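Local coordinates for protein UTP-glucose-1-phosphate uridylyltransferase 2 (Trypanosoma brucei, PDB 3GUE) that probably catalyses the reaction of UTP with alpha-D-glucose 1-phosphate that yields UDP-glucose and diphosphate, and binds UDP-glucose, at residues 244-249 against 257-262; 298-303 against 364-369; 277-282 against 286-291; 324-329 against 356-361. One frame throughout, in Å; residues are numbered along the deposited sequence.

Interaction 1: 244-249 against 257-262; sequences MEVCRR and GHLAYK. With UPG (uridine-5'-diphosphate-glucose), chain C.
Leu259 meets Met244 and Val246 with no hydrogen bond across the contact, although 244-248 and 257-262 are both strands. The strands belong to different sheets, and these two strands meet through side chains alone. Both methyls of Leu259 lie against the Met244 sulfur. Leu259 CD2 is 3.7 Å from Met244 SD, and Leu259 CD1 is 3.9 Å from the same atom. The Met244 chain leaves its backbone extended and bends only at its end (chi3 -67°), which brings CE round to Leu259 CD2 as well. Met244 and Leu259 lie alongside each other and point opposite ways. Val246 approaches crosswise, with its CG1 3.9 Å from Leu259 CD1. Ala364 and Leu278 also pack on Leu259, so its surroundings are apolar.

The second point of contact is looser. Arg249 NH1 passes His258 CD2 at 4.3 Å, obliquely. This guanidinium is held by the carbonyls of Phe292 and His298 through NH1, and by that of Asp253 through NE. His258 is fixed in rotation by a nearly straight bond, 174° at the hydrogen, from ND1 to Leu259 O at 3.0 Å. Leu259 O lies close to the plane of the His258 ring, but ND1 approaches from well above the Leu259 carbonyl plane. With the proton on ND1, NE2 can accept from Arg279 NH2.

At the start of the second strand, Gly257 N donates to the sugar O4' of UDP-glucose at 3.0 Å. The contact thus packs a strand of the central mixed sheet of a GT-A type nucleotidyltransferase against the small antiparallel sheet beside its sugar site.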
# COMPACT_ATOMS: atom_id res chain seq x y z
N MET A 244 3.26 11.74 8.40
CA MET A 244 2.48 10.51 8.15
C MET A 244 1.03 10.62 8.65
O MET A 244 0.82 10.92 9.82
CB MET A 244 3.14 9.34 8.90
CG MET A 244 2.32 8.05 8.85
SD MET A 244 3.01 6.73 9.85
CE MET A 244 4.53 6.37 8.96
N GLU A 245 0.04 10.35 7.80
CA GLU A 245 -1.34 10.26 8.27
C GLU A 245 -1.55 8.85 8.82
O GLU A 245 -1.13 7.89 8.19
CB GLU A 245 -2.35 10.55 7.13
CG GLU A 245 -2.19 11.87 6.37
CD GLU A 245 -3.42 12.16 5.51
OE1 GLU A 245 -4.22 11.21 5.29
OE2 GLU A 245 -3.61 13.33 5.09
N VAL A 246 -2.11 8.74 10.03
CA VAL A 246 -2.53 7.46 10.62
C VAL A 246 -4.03 7.48 10.96
O VAL A 246 -4.62 8.54 11.13
CB VAL A 246 -1.74 7.11 11.92
CG1 VAL A 246 -0.25 6.94 11.64
CG2 VAL A 246 -1.98 8.16 13.03
N CYS A 247 -4.63 6.28 11.08
CA CYS A 247 -5.99 6.15 11.57
C CYS A 247 -6.01 5.37 12.89
O CYS A 247 -5.14 4.51 13.14
CB CYS A 247 -6.87 5.43 10.52
SG CYS A 247 -7.19 6.36 8.97
N ARG A 248 -7.00 5.67 13.72
CA ARG A 248 -7.39 4.77 14.79
C ARG A 248 -7.64 3.40 14.14
O ARG A 248 -8.54 3.23 13.30
CB ARG A 248 -8.62 5.32 15.55
CG ARG A 248 -9.34 4.33 16.48
CD ARG A 248 -8.55 4.04 17.74
NE ARG A 248 -9.25 3.15 18.68
CZ ARG A 248 -8.77 2.76 19.85
NH1 ARG A 248 -7.57 3.18 20.25
NH2 ARG A 248 -9.48 1.94 20.64
N ARG A 249 -6.78 2.45 14.47
CA ARG A 249 -6.87 1.10 13.97
C ARG A 249 -8.24 0.47 14.28
O ARG A 249 -8.78 0.67 15.36
CB ARG A 249 -5.76 0.25 14.55
CG ARG A 249 -5.39 -0.96 13.70
CD ARG A 249 -4.21 -1.65 14.33
NE ARG A 249 -3.77 -2.84 13.62
CZ ARG A 249 -2.84 -3.67 14.08
NH1 ARG A 249 -2.25 -3.41 15.25
NH2 ARG A 249 -2.49 -4.72 13.38
N GLY A 257 1.26 -1.61 8.39
CA GLY A 257 2.12 -1.26 9.52
C GLY A 257 1.48 -0.39 10.59
O GLY A 257 0.67 0.46 10.30
N HIS A 258 1.86 -0.64 11.84
CA HIS A 258 1.51 0.24 12.96
C HIS A 258 2.75 0.96 13.46
O HIS A 258 3.89 0.49 13.29
CB HIS A 258 0.85 -0.53 14.11
CG HIS A 258 1.76 -1.48 14.82
ND1 HIS A 258 2.60 -1.09 15.84
CD2 HIS A 258 1.97 -2.81 14.64
CE1 HIS A 258 3.28 -2.13 16.27
NE2 HIS A 258 2.93 -3.19 15.57
N LEU A 259 2.50 2.11 14.09
CA LEU A 259 3.53 2.90 14.72
C LEU A 259 3.83 2.36 16.09
O LEU A 259 2.98 1.75 16.75
CB LEU A 259 3.13 4.39 14.80
CG LEU A 259 3.16 5.14 13.47
CD1 LEU A 259 3.00 6.66 13.72
CD2 LEU A 259 4.43 4.89 12.68
N ALA A 260 5.08 2.57 16.50
CA ALA A 260 5.51 2.24 17.85
C ALA A 260 6.63 3.19 18.16
O ALA A 260 6.93 4.07 17.38
CB ALA A 260 5.97 0.80 17.93
N TYR A 261 7.24 3.01 19.32
CA TYR A 261 8.29 3.86 19.82
C TYR A 261 9.50 2.99 20.16
O TYR A 261 9.34 1.84 20.58
CB TYR A 261 7.83 4.56 21.11
CG TYR A 261 7.06 5.86 20.90
CD1 TYR A 261 7.47 6.77 19.93
CD2 TYR A 261 5.96 6.18 21.70
CE1 TYR A 261 6.79 7.97 19.74
CE2 TYR A 261 5.26 7.37 21.51
CZ TYR A 261 5.69 8.26 20.54
OH TYR A 261 5.02 9.44 20.36
N LYS A 262 10.69 3.55 20.00
CA LYS A 262 11.93 2.88 20.44
C LYS A 262 12.84 3.88 21.16
O LYS A 262 12.89 5.06 20.79
CB LYS A 262 12.65 2.32 19.21
CG LYS A 262 13.70 1.27 19.46
CD LYS A 262 14.37 0.92 18.13
CE LYS A 262 14.96 2.17 17.46
NZ LYS A 262 14.81 2.13 15.98
N1 UPG C . 4.19 -0.69 -4.28
C2 UPG C . 5.12 -0.08 -5.14
N3 UPG C . 6.39 -0.64 -5.20
C4 UPG C . 6.75 -1.75 -4.48
C5 UPG C . 5.83 -2.35 -3.61
C6 UPG C . 4.55 -1.83 -3.50
O2 UPG C . 4.89 0.91 -5.85
O4 UPG C . 7.91 -2.18 -4.63
C1C UPG C . 2.81 -0.12 -4.17
C2C UPG C . 1.58 -1.03 -4.27
O2C UPG C . 1.25 -1.30 -5.64
C3C UPG C . 0.53 -0.12 -3.63
C4C UPG C . 1.31 0.53 -2.50
O4C UPG C . 2.72 0.44 -2.85
O3C UPG C . 0.16 0.89 -4.56
C5C UPG C . 1.11 -0.22 -1.14
O5C UPG C . 1.68 -1.50 -1.12
PA UPG C . 0.91 -2.74 -0.41
O1A UPG C . -0.49 -2.66 -0.93
O2A UPG C . 1.66 -3.99 -0.54
O3A UPG C . 0.87 -2.25 1.16
PB UPG C . 1.98 -2.54 2.31
O1B UPG C . 3.30 -2.13 1.80
O2B UPG C . 1.80 -3.91 2.89
O3B UPG C . 1.42 -1.55 3.44
C1' UPG C . 1.44 -0.10 3.19
C2' UPG C . 2.29 0.57 4.27
C3' UPG C . 1.69 0.21 5.62
C4' UPG C . 0.25 0.74 5.68
C5' UPG C . -0.59 0.16 4.51
C6' UPG C . -1.89 0.90 4.37
O2' UPG C . 3.65 0.11 4.21
O3' UPG C . 2.51 0.73 6.65
O4' UPG C . -0.36 0.41 6.92
O5' UPG C . 0.06 0.32 3.22
O6' UPG C . -2.79 0.13 3.57

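Interaction 2: 298-303 against 364-369; sequences HCFFNT and AVVVPR. With UPG (uridine-5'-diphosphate-glucose), chain C.
The Phe300 ring touches Val366 near its CE1 corner, and Cys299 SG sits over one ring face. The sulfur is 3.7 Å above the plane and displaced toward the rim. Val366 comes in obliquely through a single methyl: its CG2 lies 3.5 Å from Phe300 CE1 and 3.7 Å from Phe300 CD1. The side chains cross at about a right angle. Phe300 reaches this methyl because CG is turned opposite its carbonyl carbon (chi1 -61°). Leu58 adds to the packing on the ring. A second flat group is Phe301: UDP-glucose O4' meets the Phe301 ring obliquely, 3.5 Å from CE2.

Strands 300-309 and 362-366 are not neighbours in the mixed sheet. Strand 242-248 runs between them, and the contact reaches across it. Further along, Thr303 CG2 and Val367 CG2 approach to 4.4 Å, a loose methyl contact. The Thr303 hydroxyl is engaged by Glu245 O of the middle strand and by Asn305 N.

Asn302 serves the ligand from both backbone and side chain. Asn302 O accepts from UDP-glucose O4' at 2.5 Å, a very short distance. Asn302 ND2 donates to UDP-glucose O3' at 2.8 Å, with a bent angle of 144°. Asn302 OD1 accepts from Asn304 N, which steadies the amide and leaves its NH2 group directed at the sugar.

The chemistry is therefore divided. The groups that touch are a ring and methyls, all buried, while the adjacent Asn302 offers one acceptor and one donor that read neighbouring hydroxyls of the glucose.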
# COMPACT_ATOMS: atom_id res chain seq x y z
N HIS A 298 -1.64 -1.42 19.83
CA HIS A 298 -1.03 -0.79 18.68
C HIS A 298 -2.16 -0.25 17.80
O HIS A 298 -2.53 -0.86 16.80
CB HIS A 298 -0.14 -1.80 17.95
CG HIS A 298 0.96 -2.33 18.81
ND1 HIS A 298 1.99 -1.54 19.29
CD2 HIS A 298 1.18 -3.57 19.32
CE1 HIS A 298 2.81 -2.28 20.01
NE2 HIS A 298 2.34 -3.51 20.05
N CYS A 299 -2.68 0.90 18.23
CA CYS A 299 -3.92 1.53 17.75
C CYS A 299 -3.77 2.59 16.68
O CYS A 299 -4.77 3.11 16.17
CB CYS A 299 -4.66 2.17 18.94
SG CYS A 299 -3.68 3.31 19.94
N PHE A 300 -2.53 2.93 16.35
CA PHE A 300 -2.26 3.91 15.30
C PHE A 300 -1.68 3.26 14.04
O PHE A 300 -0.53 2.84 14.00
CB PHE A 300 -1.40 5.06 15.83
CG PHE A 300 -2.04 5.82 16.96
CD1 PHE A 300 -3.24 6.49 16.77
CD2 PHE A 300 -1.44 5.83 18.21
CE1 PHE A 300 -3.84 7.17 17.82
CE2 PHE A 300 -2.02 6.55 19.28
CZ PHE A 300 -3.22 7.21 19.08
N PHE A 301 -2.53 3.18 13.01
CA PHE A 301 -2.22 2.40 11.80
C PHE A 301 -1.87 3.34 10.66
O PHE A 301 -2.65 4.22 10.33
CB PHE A 301 -3.45 1.53 11.43
CG PHE A 301 -3.12 0.28 10.64
CD1 PHE A 301 -2.56 -0.84 11.26
CD2 PHE A 301 -3.40 0.21 9.29
CE1 PHE A 301 -2.27 -1.98 10.53
CE2 PHE A 301 -3.11 -0.93 8.55
CZ PHE A 301 -2.56 -2.03 9.16
N ASN A 302 -0.70 3.13 10.07
CA ASN A 302 -0.26 3.90 8.91
C ASN A 302 -1.19 3.73 7.68
O ASN A 302 -1.46 2.61 7.24
CB ASN A 302 1.18 3.49 8.56
CG ASN A 302 1.71 4.21 7.35
OD1 ASN A 302 1.31 5.38 7.05
ND2 ASN A 302 2.62 3.53 6.61
N THR A 303 -1.68 4.87 7.17
CA THR A 303 -2.51 4.91 5.98
C THR A 303 -1.63 4.85 4.72
O THR A 303 -2.11 4.56 3.64
CB THR A 303 -3.35 6.20 5.88
OG1 THR A 303 -2.49 7.32 5.66
CG2 THR A 303 -4.24 6.44 7.14
N ALA A 364 3.51 12.21 13.05
CA ALA A 364 2.35 11.45 12.64
C ALA A 364 1.10 12.13 13.23
O ALA A 364 1.12 12.58 14.39
CB ALA A 364 2.47 10.03 13.12
N VAL A 365 0.02 12.20 12.45
CA VAL A 365 -1.25 12.81 12.90
C VAL A 365 -2.42 11.87 12.65
O VAL A 365 -2.49 11.24 11.58
CB VAL A 365 -1.51 14.13 12.11
CG1 VAL A 365 -2.78 14.89 12.65
CG2 VAL A 365 -0.29 15.01 12.12
N VAL A 366 -3.36 11.79 13.59
CA VAL A 366 -4.54 10.94 13.36
C VAL A 366 -5.59 11.61 12.46
O VAL A 366 -6.04 12.71 12.74
CB VAL A 366 -5.22 10.43 14.67
CG1 VAL A 366 -6.23 9.34 14.33
CG2 VAL A 366 -4.19 9.90 15.65
N VAL A 367 -5.94 10.94 11.36
CA VAL A 367 -6.88 11.51 10.39
C VAL A 367 -8.16 10.68 10.42
O VAL A 367 -8.16 9.52 10.89
CB VAL A 367 -6.26 11.67 8.94
CG1 VAL A 367 -4.97 12.52 8.98
CG2 VAL A 367 -6.02 10.29 8.22
N PRO A 368 -9.29 11.28 9.99
CA PRO A 368 -10.52 10.50 9.93
C PRO A 368 -10.41 9.29 8.97
O PRO A 368 -9.70 9.34 7.96
CB PRO A 368 -11.55 11.51 9.41
CG PRO A 368 -10.95 12.86 9.67
CD PRO A 368 -9.49 12.67 9.54
N ARG A 369 -11.11 8.21 9.30
CA ARG A 369 -11.14 7.03 8.45
C ARG A 369 -11.54 7.34 7.01
O ARG A 369 -11.24 6.55 6.14
CB ARG A 369 -12.08 5.96 9.03
CG ARG A 369 -11.95 4.60 8.35
CD ARG A 369 -11.15 3.64 9.21
NE ARG A 369 -10.75 2.43 8.48
CZ ARG A 369 -9.62 1.76 8.72
NH1 ARG A 369 -8.77 2.20 9.63
NH2 ARG A 369 -9.31 0.68 8.02
N1 UPG C . 4.19 -0.69 -4.28
C2 UPG C . 5.12 -0.08 -5.14
N3 UPG C . 6.39 -0.64 -5.20
C4 UPG C . 6.75 -1.75 -4.48
C5 UPG C . 5.83 -2.35 -3.61
C6 UPG C . 4.55 -1.83 -3.50
O2 UPG C . 4.89 0.91 -5.85
O4 UPG C . 7.91 -2.18 -4.63
C1C UPG C . 2.81 -0.12 -4.17
C2C UPG C . 1.58 -1.03 -4.27
O2C UPG C . 1.25 -1.30 -5.64
C3C UPG C . 0.53 -0.12 -3.63
C4C UPG C . 1.31 0.53 -2.50
O4C UPG C . 2.72 0.44 -2.85
O3C UPG C . 0.16 0.89 -4.56
C5C UPG C . 1.11 -0.22 -1.14
O5C UPG C . 1.68 -1.50 -1.12
PA UPG C . 0.91 -2.74 -0.41
O1A UPG C . -0.49 -2.66 -0.93
O2A UPG C . 1.66 -3.99 -0.54
O3A UPG C . 0.87 -2.25 1.16
PB UPG C . 1.98 -2.54 2.31
O1B UPG C . 3.30 -2.13 1.80
O2B UPG C . 1.80 -3.91 2.89
O3B UPG C . 1.42 -1.55 3.44
C1' UPG C . 1.44 -0.10 3.19
C2' UPG C . 2.29 0.57 4.27
C3' UPG C . 1.69 0.21 5.62
C4' UPG C . 0.25 0.74 5.68
C5' UPG C . -0.59 0.16 4.51
C6' UPG C . -1.89 0.90 4.37
O2' UPG C . 3.65 0.11 4.21
O3' UPG C . 2.51 0.73 6.65
O4' UPG C . -0.36 0.41 6.92
O5' UPG C . 0.06 0.32 3.22
O6' UPG C . -2.79 0.13 3.57

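Interaction 3: 277-282 against 286-291; sequences VLRESA and KEDEDS. With UPG (uridine-5'-diphosphate-glucose), chain C; SO4 (sulfate ion), chain G.
Arg279 faces Asp288 where the last strand of a small antiparallel sheet, 275-280, lies against the start of helix 289-292. The opposite charges are near but do not form a salt bridge: Arg279 NH1 is 4.2 Å from Asp288 OD2. The carboxylate oxygen sits at the edge of the guanidinium, and the two planes are turned 53° apart. Arg279 NH2 also passes Ser291 C at 4.4 Å.

Both groups have closer partners in the next shell. Arg279 NH2 makes a salt bridge with Glu49 and a hydrogen bond with His258 NE2, while NH1 bonds to Ile47 O. Asp288 OD2 is taken by Glu49 N. Glu49 thus bonds to both groups, through its carboxylate to Arg279 and its backbone N to Asp288. Asp288 occupies the N-cap position, but its side chain makes no capping bond.

In the first turn of the helix, Ser291 OG donates to a sulfate, probably from the crystallisation liquor.

The neighbour of Arg279 points to the ligand. Glu280 bends at chi2 (-69°) and spreads its carboxylate over two sugar hydroxyls of UDP-glucose: OE1 accepts from O2' and OE2 from O3', each at 2.5 Å.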
# COMPACT_ATOMS: atom_id res chain seq x y z
N VAL A 277 8.97 4.27 15.32
CA VAL A 277 9.28 3.13 14.47
C VAL A 277 8.01 2.65 13.77
O VAL A 277 6.91 2.74 14.31
CB VAL A 277 10.01 1.92 15.21
CG1 VAL A 277 10.89 2.38 16.39
CG2 VAL A 277 9.03 0.84 15.65
N LEU A 278 8.18 2.16 12.55
CA LEU A 278 7.08 1.57 11.81
C LEU A 278 7.32 0.07 11.82
O LEU A 278 8.41 -0.39 11.45
CB LEU A 278 7.03 2.16 10.40
CG LEU A 278 6.03 1.62 9.36
CD1 LEU A 278 4.60 1.95 9.76
CD2 LEU A 278 6.37 2.26 7.97
N ARG A 279 6.38 -0.70 12.35
CA ARG A 279 6.51 -2.15 12.23
C ARG A 279 5.51 -2.69 11.20
O ARG A 279 4.30 -2.70 11.45
CB ARG A 279 6.34 -2.85 13.55
CG ARG A 279 6.61 -4.35 13.43
CD ARG A 279 6.60 -5.07 14.72
NE ARG A 279 5.38 -4.91 15.50
CZ ARG A 279 5.15 -5.54 16.64
NH1 ARG A 279 6.07 -6.38 17.11
NH2 ARG A 279 4.03 -5.34 17.32
N GLU A 280 6.04 -3.11 10.04
CA GLU A 280 5.25 -3.72 8.96
C GLU A 280 4.92 -5.17 9.26
O GLU A 280 5.55 -5.79 10.11
CB GLU A 280 6.00 -3.64 7.64
CG GLU A 280 6.24 -2.23 7.09
CD GLU A 280 4.97 -1.55 6.62
OE1 GLU A 280 4.42 -1.89 5.56
OE2 GLU A 280 4.54 -0.65 7.32
N SER A 281 3.94 -5.73 8.54
CA SER A 281 3.64 -7.16 8.61
C SER A 281 4.89 -8.05 8.45
O SER A 281 5.09 -9.01 9.21
CB SER A 281 2.62 -7.52 7.53
OG SER A 281 1.33 -7.09 7.89
N ALA A 282 5.70 -7.74 7.44
CA ALA A 282 6.92 -8.49 7.13
C ALA A 282 8.03 -8.36 8.19
O ALA A 282 9.01 -9.11 8.15
CB ALA A 282 7.44 -8.06 5.79
N LYS A 286 6.82 -14.40 13.80
CA LYS A 286 5.68 -15.30 14.00
C LYS A 286 5.12 -15.30 15.45
O LYS A 286 3.92 -15.12 15.64
CB LYS A 286 6.08 -16.71 13.51
CG LYS A 286 5.03 -17.78 13.66
CD LYS A 286 5.65 -19.16 13.47
CE LYS A 286 5.12 -20.14 14.51
NZ LYS A 286 5.09 -21.54 14.01
N GLU A 287 6.00 -15.44 16.44
CA GLU A 287 5.61 -15.47 17.88
C GLU A 287 4.87 -14.20 18.37
O GLU A 287 4.20 -14.22 19.41
CB GLU A 287 6.83 -15.72 18.79
CG GLU A 287 8.00 -16.52 18.15
CD GLU A 287 8.87 -15.64 17.26
OE1 GLU A 287 9.02 -15.97 16.06
OE2 GLU A 287 9.36 -14.59 17.76
N ASP A 288 4.98 -13.12 17.60
CA ASP A 288 4.42 -11.82 17.96
C ASP A 288 3.14 -11.42 17.22
O ASP A 288 2.69 -10.28 17.36
CB ASP A 288 5.47 -10.71 17.76
CG ASP A 288 6.62 -10.80 18.75
OD1 ASP A 288 6.59 -11.64 19.68
OD2 ASP A 288 7.55 -10.01 18.58
N GLU A 289 2.57 -12.33 16.45
CA GLU A 289 1.37 -12.01 15.64
C GLU A 289 0.22 -11.49 16.51
O GLU A 289 -0.46 -10.55 16.13
CB GLU A 289 0.94 -13.21 14.77
CG GLU A 289 -0.32 -13.01 13.89
CD GLU A 289 -0.21 -11.84 12.92
OE1 GLU A 289 0.46 -10.85 13.25
OE2 GLU A 289 -0.83 -11.88 11.83
N ASP A 290 0.01 -12.13 17.67
CA ASP A 290 -1.04 -11.74 18.61
C ASP A 290 -0.91 -10.29 19.07
O ASP A 290 -1.87 -9.51 18.97
CB ASP A 290 -1.14 -12.75 19.79
CG ASP A 290 -1.68 -14.11 19.35
OD1 ASP A 290 -2.17 -14.20 18.20
OD2 ASP A 290 -1.64 -15.08 20.15
N SER A 291 0.28 -9.91 19.54
CA SER A 291 0.61 -8.51 19.80
C SER A 291 0.44 -7.61 18.56
O SER A 291 -0.27 -6.60 18.60
CB SER A 291 2.04 -8.40 20.35
OG SER A 291 2.20 -9.12 21.56
N1 UPG C . 4.19 -0.69 -4.28
C2 UPG C . 5.12 -0.08 -5.14
N3 UPG C . 6.39 -0.64 -5.20
C4 UPG C . 6.75 -1.75 -4.48
C5 UPG C . 5.83 -2.35 -3.61
C6 UPG C . 4.55 -1.83 -3.50
O2 UPG C . 4.89 0.91 -5.85
O4 UPG C . 7.91 -2.18 -4.63
C1C UPG C . 2.81 -0.12 -4.17
C2C UPG C . 1.58 -1.03 -4.27
O2C UPG C . 1.25 -1.30 -5.64
C3C UPG C . 0.53 -0.12 -3.63
C4C UPG C . 1.31 0.53 -2.50
O4C UPG C . 2.72 0.44 -2.85
O3C UPG C . 0.16 0.89 -4.56
C5C UPG C . 1.11 -0.22 -1.14
O5C UPG C . 1.68 -1.50 -1.12
PA UPG C . 0.91 -2.74 -0.41
O1A UPG C . -0.49 -2.66 -0.93
O2A UPG C . 1.66 -3.99 -0.54
O3A UPG C . 0.87 -2.25 1.16
PB UPG C . 1.98 -2.54 2.31
O1B UPG C . 3.30 -2.13 1.80
O2B UPG C . 1.80 -3.91 2.89
O3B UPG C . 1.42 -1.55 3.44
C1' UPG C . 1.44 -0.10 3.19
C2' UPG C . 2.29 0.57 4.27
C3' UPG C . 1.69 0.21 5.62
C4' UPG C . 0.25 0.74 5.68
C5' UPG C . -0.59 0.16 4.51
C6' UPG C . -1.89 0.90 4.37
O2' UPG C . 3.65 0.11 4.21
O3' UPG C . 2.51 0.73 6.65
O4' UPG C . -0.36 0.41 6.92
O5' UPG C . 0.06 0.32 3.22
O6' UPG C . -2.79 0.13 3.57
S SO4 G . -0.20 -8.35 24.14
O1 SO4 G . 0.17 -9.72 24.56
O2 SO4 G . -0.70 -7.61 25.30
O3 SO4 G . 0.99 -7.68 23.59
O4 SO4 G . -1.19 -8.45 23.08

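Interaction 4: 324-329 against 356-361; sequences LRLPVM and ISLFDR
Arg325 stands at the centre of an inverse gamma turn and faces Leu358, their CA atoms 7.7 Å apart. The turn is closed by a weak bond from Leu326 N to Leu324 O at 3.1 Å. The segments 324-329 and 356-361 consist mainly of loop, and no hydrogen bond links them. The first leads from helix 310-319 into strand 329-334. The second lies between strand 344-349 and strand 362-366. Their meeting is loop-to-loop packing in the GT-A type nucleotidyltransferase domain.

Leu358 is the side chain that fills the contact. It reaches across with CG opposite its carbonyl carbon (chi1 -59°), and its two methyls take different partners. Leu358 CD1 packs on Leu326 CD2 at 3.7 Å, and these side chains cross at about a right angle. The same methyl lies 4.3 Å from Leu324 CB, a lighter touch.

Neighbours continue this apolar patch. Tyr195 of helix 194-201 packs on both Leu324 and Leu326. Met316 and Met317 of helix 310-319 pack on Leu324, and Val350 and Ala354 on Leu326. The Leu326 side chain is about 8 Å from that of His191, which binds UDP-glucose, and about 11 Å from the ligand itself.

Arg325 completes the contact on its exposed side. Its chain bends at chi3 (-96°) and brings the guanidinium back to the leucine, so that NH1 meets Leu358 CD2 obliquely at 3.5 Å.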
# COMPACT_ATOMS: atom_id res chain seq x y z
N LEU A 324 19.80 6.17 1.84
CA LEU A 324 18.99 6.20 3.07
C LEU A 324 19.08 4.88 3.83
O LEU A 324 19.07 3.80 3.23
CB LEU A 324 17.50 6.48 2.77
CG LEU A 324 17.14 7.84 2.19
CD1 LEU A 324 15.64 7.95 1.95
CD2 LEU A 324 17.64 9.01 3.04
N ARG A 325 19.16 4.97 5.16
CA ARG A 325 19.27 3.80 6.03
C ARG A 325 17.90 3.25 6.38
O ARG A 325 17.61 3.06 7.56
CB ARG A 325 20.00 4.16 7.35
CG ARG A 325 21.32 4.89 7.20
CD ARG A 325 21.97 5.22 8.56
NE ARG A 325 21.67 6.57 9.04
CZ ARG A 325 20.65 6.90 9.83
NH1 ARG A 325 19.80 5.97 10.25
NH2 ARG A 325 20.47 8.16 10.21
N LEU A 326 17.04 3.01 5.38
CA LEU A 326 15.74 2.39 5.65
C LEU A 326 15.95 0.94 6.10
O LEU A 326 16.82 0.25 5.58
CB LEU A 326 14.85 2.43 4.40
CG LEU A 326 14.26 3.78 3.94
CD1 LEU A 326 13.55 3.61 2.62
CD2 LEU A 326 13.27 4.34 4.95
N PRO A 327 15.16 0.48 7.08
CA PRO A 327 15.32 -0.92 7.52
C PRO A 327 14.88 -1.95 6.48
O PRO A 327 13.77 -1.84 5.89
CB PRO A 327 14.45 -1.01 8.78
CG PRO A 327 13.49 0.10 8.67
CD PRO A 327 14.11 1.18 7.82
N VAL A 328 15.75 -2.93 6.23
CA VAL A 328 15.47 -3.92 5.20
C VAL A 328 14.53 -4.95 5.80
O VAL A 328 14.69 -5.35 6.94
CB VAL A 328 16.74 -4.60 4.65
CG1 VAL A 328 17.52 -5.36 5.77
CG2 VAL A 328 16.38 -5.52 3.49
N MET A 329 13.52 -5.35 5.01
CA MET A 329 12.58 -6.37 5.43
C MET A 329 12.90 -7.58 4.57
O MET A 329 13.05 -7.47 3.36
CB MET A 329 11.13 -5.90 5.19
CG MET A 329 10.83 -4.47 5.70
SD MET A 329 9.07 -4.08 5.74
CE MET A 329 8.67 -3.91 3.99
N ILE A 356 10.16 7.85 8.56
CA ILE A 356 9.65 8.69 9.66
C ILE A 356 10.71 8.98 10.72
O ILE A 356 10.71 10.08 11.28
CB ILE A 356 8.33 8.13 10.28
CG1 ILE A 356 7.73 9.16 11.26
CG2 ILE A 356 8.54 6.73 10.89
CD1 ILE A 356 6.57 8.57 12.04
N SER A 357 11.64 8.06 10.98
CA SER A 357 12.76 8.39 11.90
C SER A 357 13.98 9.06 11.24
O SER A 357 14.87 9.59 11.93
CB SER A 357 13.23 7.16 12.68
OG SER A 357 13.97 6.26 11.88
N LEU A 358 14.04 9.04 9.92
CA LEU A 358 15.24 9.49 9.19
C LEU A 358 15.26 11.00 8.92
O LEU A 358 16.32 11.62 8.89
CB LEU A 358 15.37 8.72 7.88
CG LEU A 358 15.48 7.21 7.98
CD1 LEU A 358 15.62 6.65 6.60
CD2 LEU A 358 16.66 6.78 8.86
N PHE A 359 14.08 11.57 8.72
CA PHE A 359 13.92 13.02 8.55
C PHE A 359 14.17 13.74 9.87
O PHE A 359 13.81 13.23 10.94
CB PHE A 359 12.52 13.34 8.00
CG PHE A 359 12.38 13.16 6.50
CD1 PHE A 359 12.68 14.21 5.61
CD2 PHE A 359 11.94 11.94 5.96
CE1 PHE A 359 12.54 14.05 4.24
CE2 PHE A 359 11.80 11.77 4.58
CZ PHE A 359 12.09 12.83 3.71
N ASP A 360 14.79 14.93 9.80
CA ASP A 360 15.08 15.70 11.00
C ASP A 360 13.81 16.04 11.78
O ASP A 360 13.77 15.87 12.99
CB ASP A 360 15.86 16.99 10.69
CG ASP A 360 16.30 17.75 11.97
OD1 ASP A 360 16.39 17.14 13.06
OD2 ASP A 360 16.55 18.97 11.90
N ARG A 361 12.78 16.52 11.09
CA ARG A 361 11.54 16.89 11.76
C ARG A 361 10.39 16.12 11.13
O ARG A 361 10.00 16.38 9.97
CB ARG A 361 11.32 18.39 11.66
CG ARG A 361 12.39 19.24 12.31
CD ARG A 361 12.11 20.71 12.06
NE ARG A 361 10.81 21.07 12.64
CZ ARG A 361 10.66 21.40 13.92
NH1 ARG A 361 11.73 21.44 14.72
NH2 ARG A 361 9.45 21.69 14.39

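Overall arrangement
Interactions 1, 2 and 3 gather round the glucose end of UDP-glucose, each contributing residues that bind a sugar hydroxyl. The centres of interactions 1 and 2 are about 5 Å apart, and they share the mixed sheet: Val367 N and Val246 O lie 2.7 Å apart, a probable hydrogen bond. Interactions 1 and 3, about 12 Å apart between centres, share the antiparallel sheet, where Arg279 N lies 2.9 Å from His258 O. His258 and His298 stack between interactions 1 and 2. Interaction 4 binds no part of the ligand. Its centre is about 15 Å from that of interaction 1 and 18 Å from that of interaction 3, yet Met329 SD packs on Glu280 CB at 3.6 Å, on the side chain whose carboxylate binds the sugar.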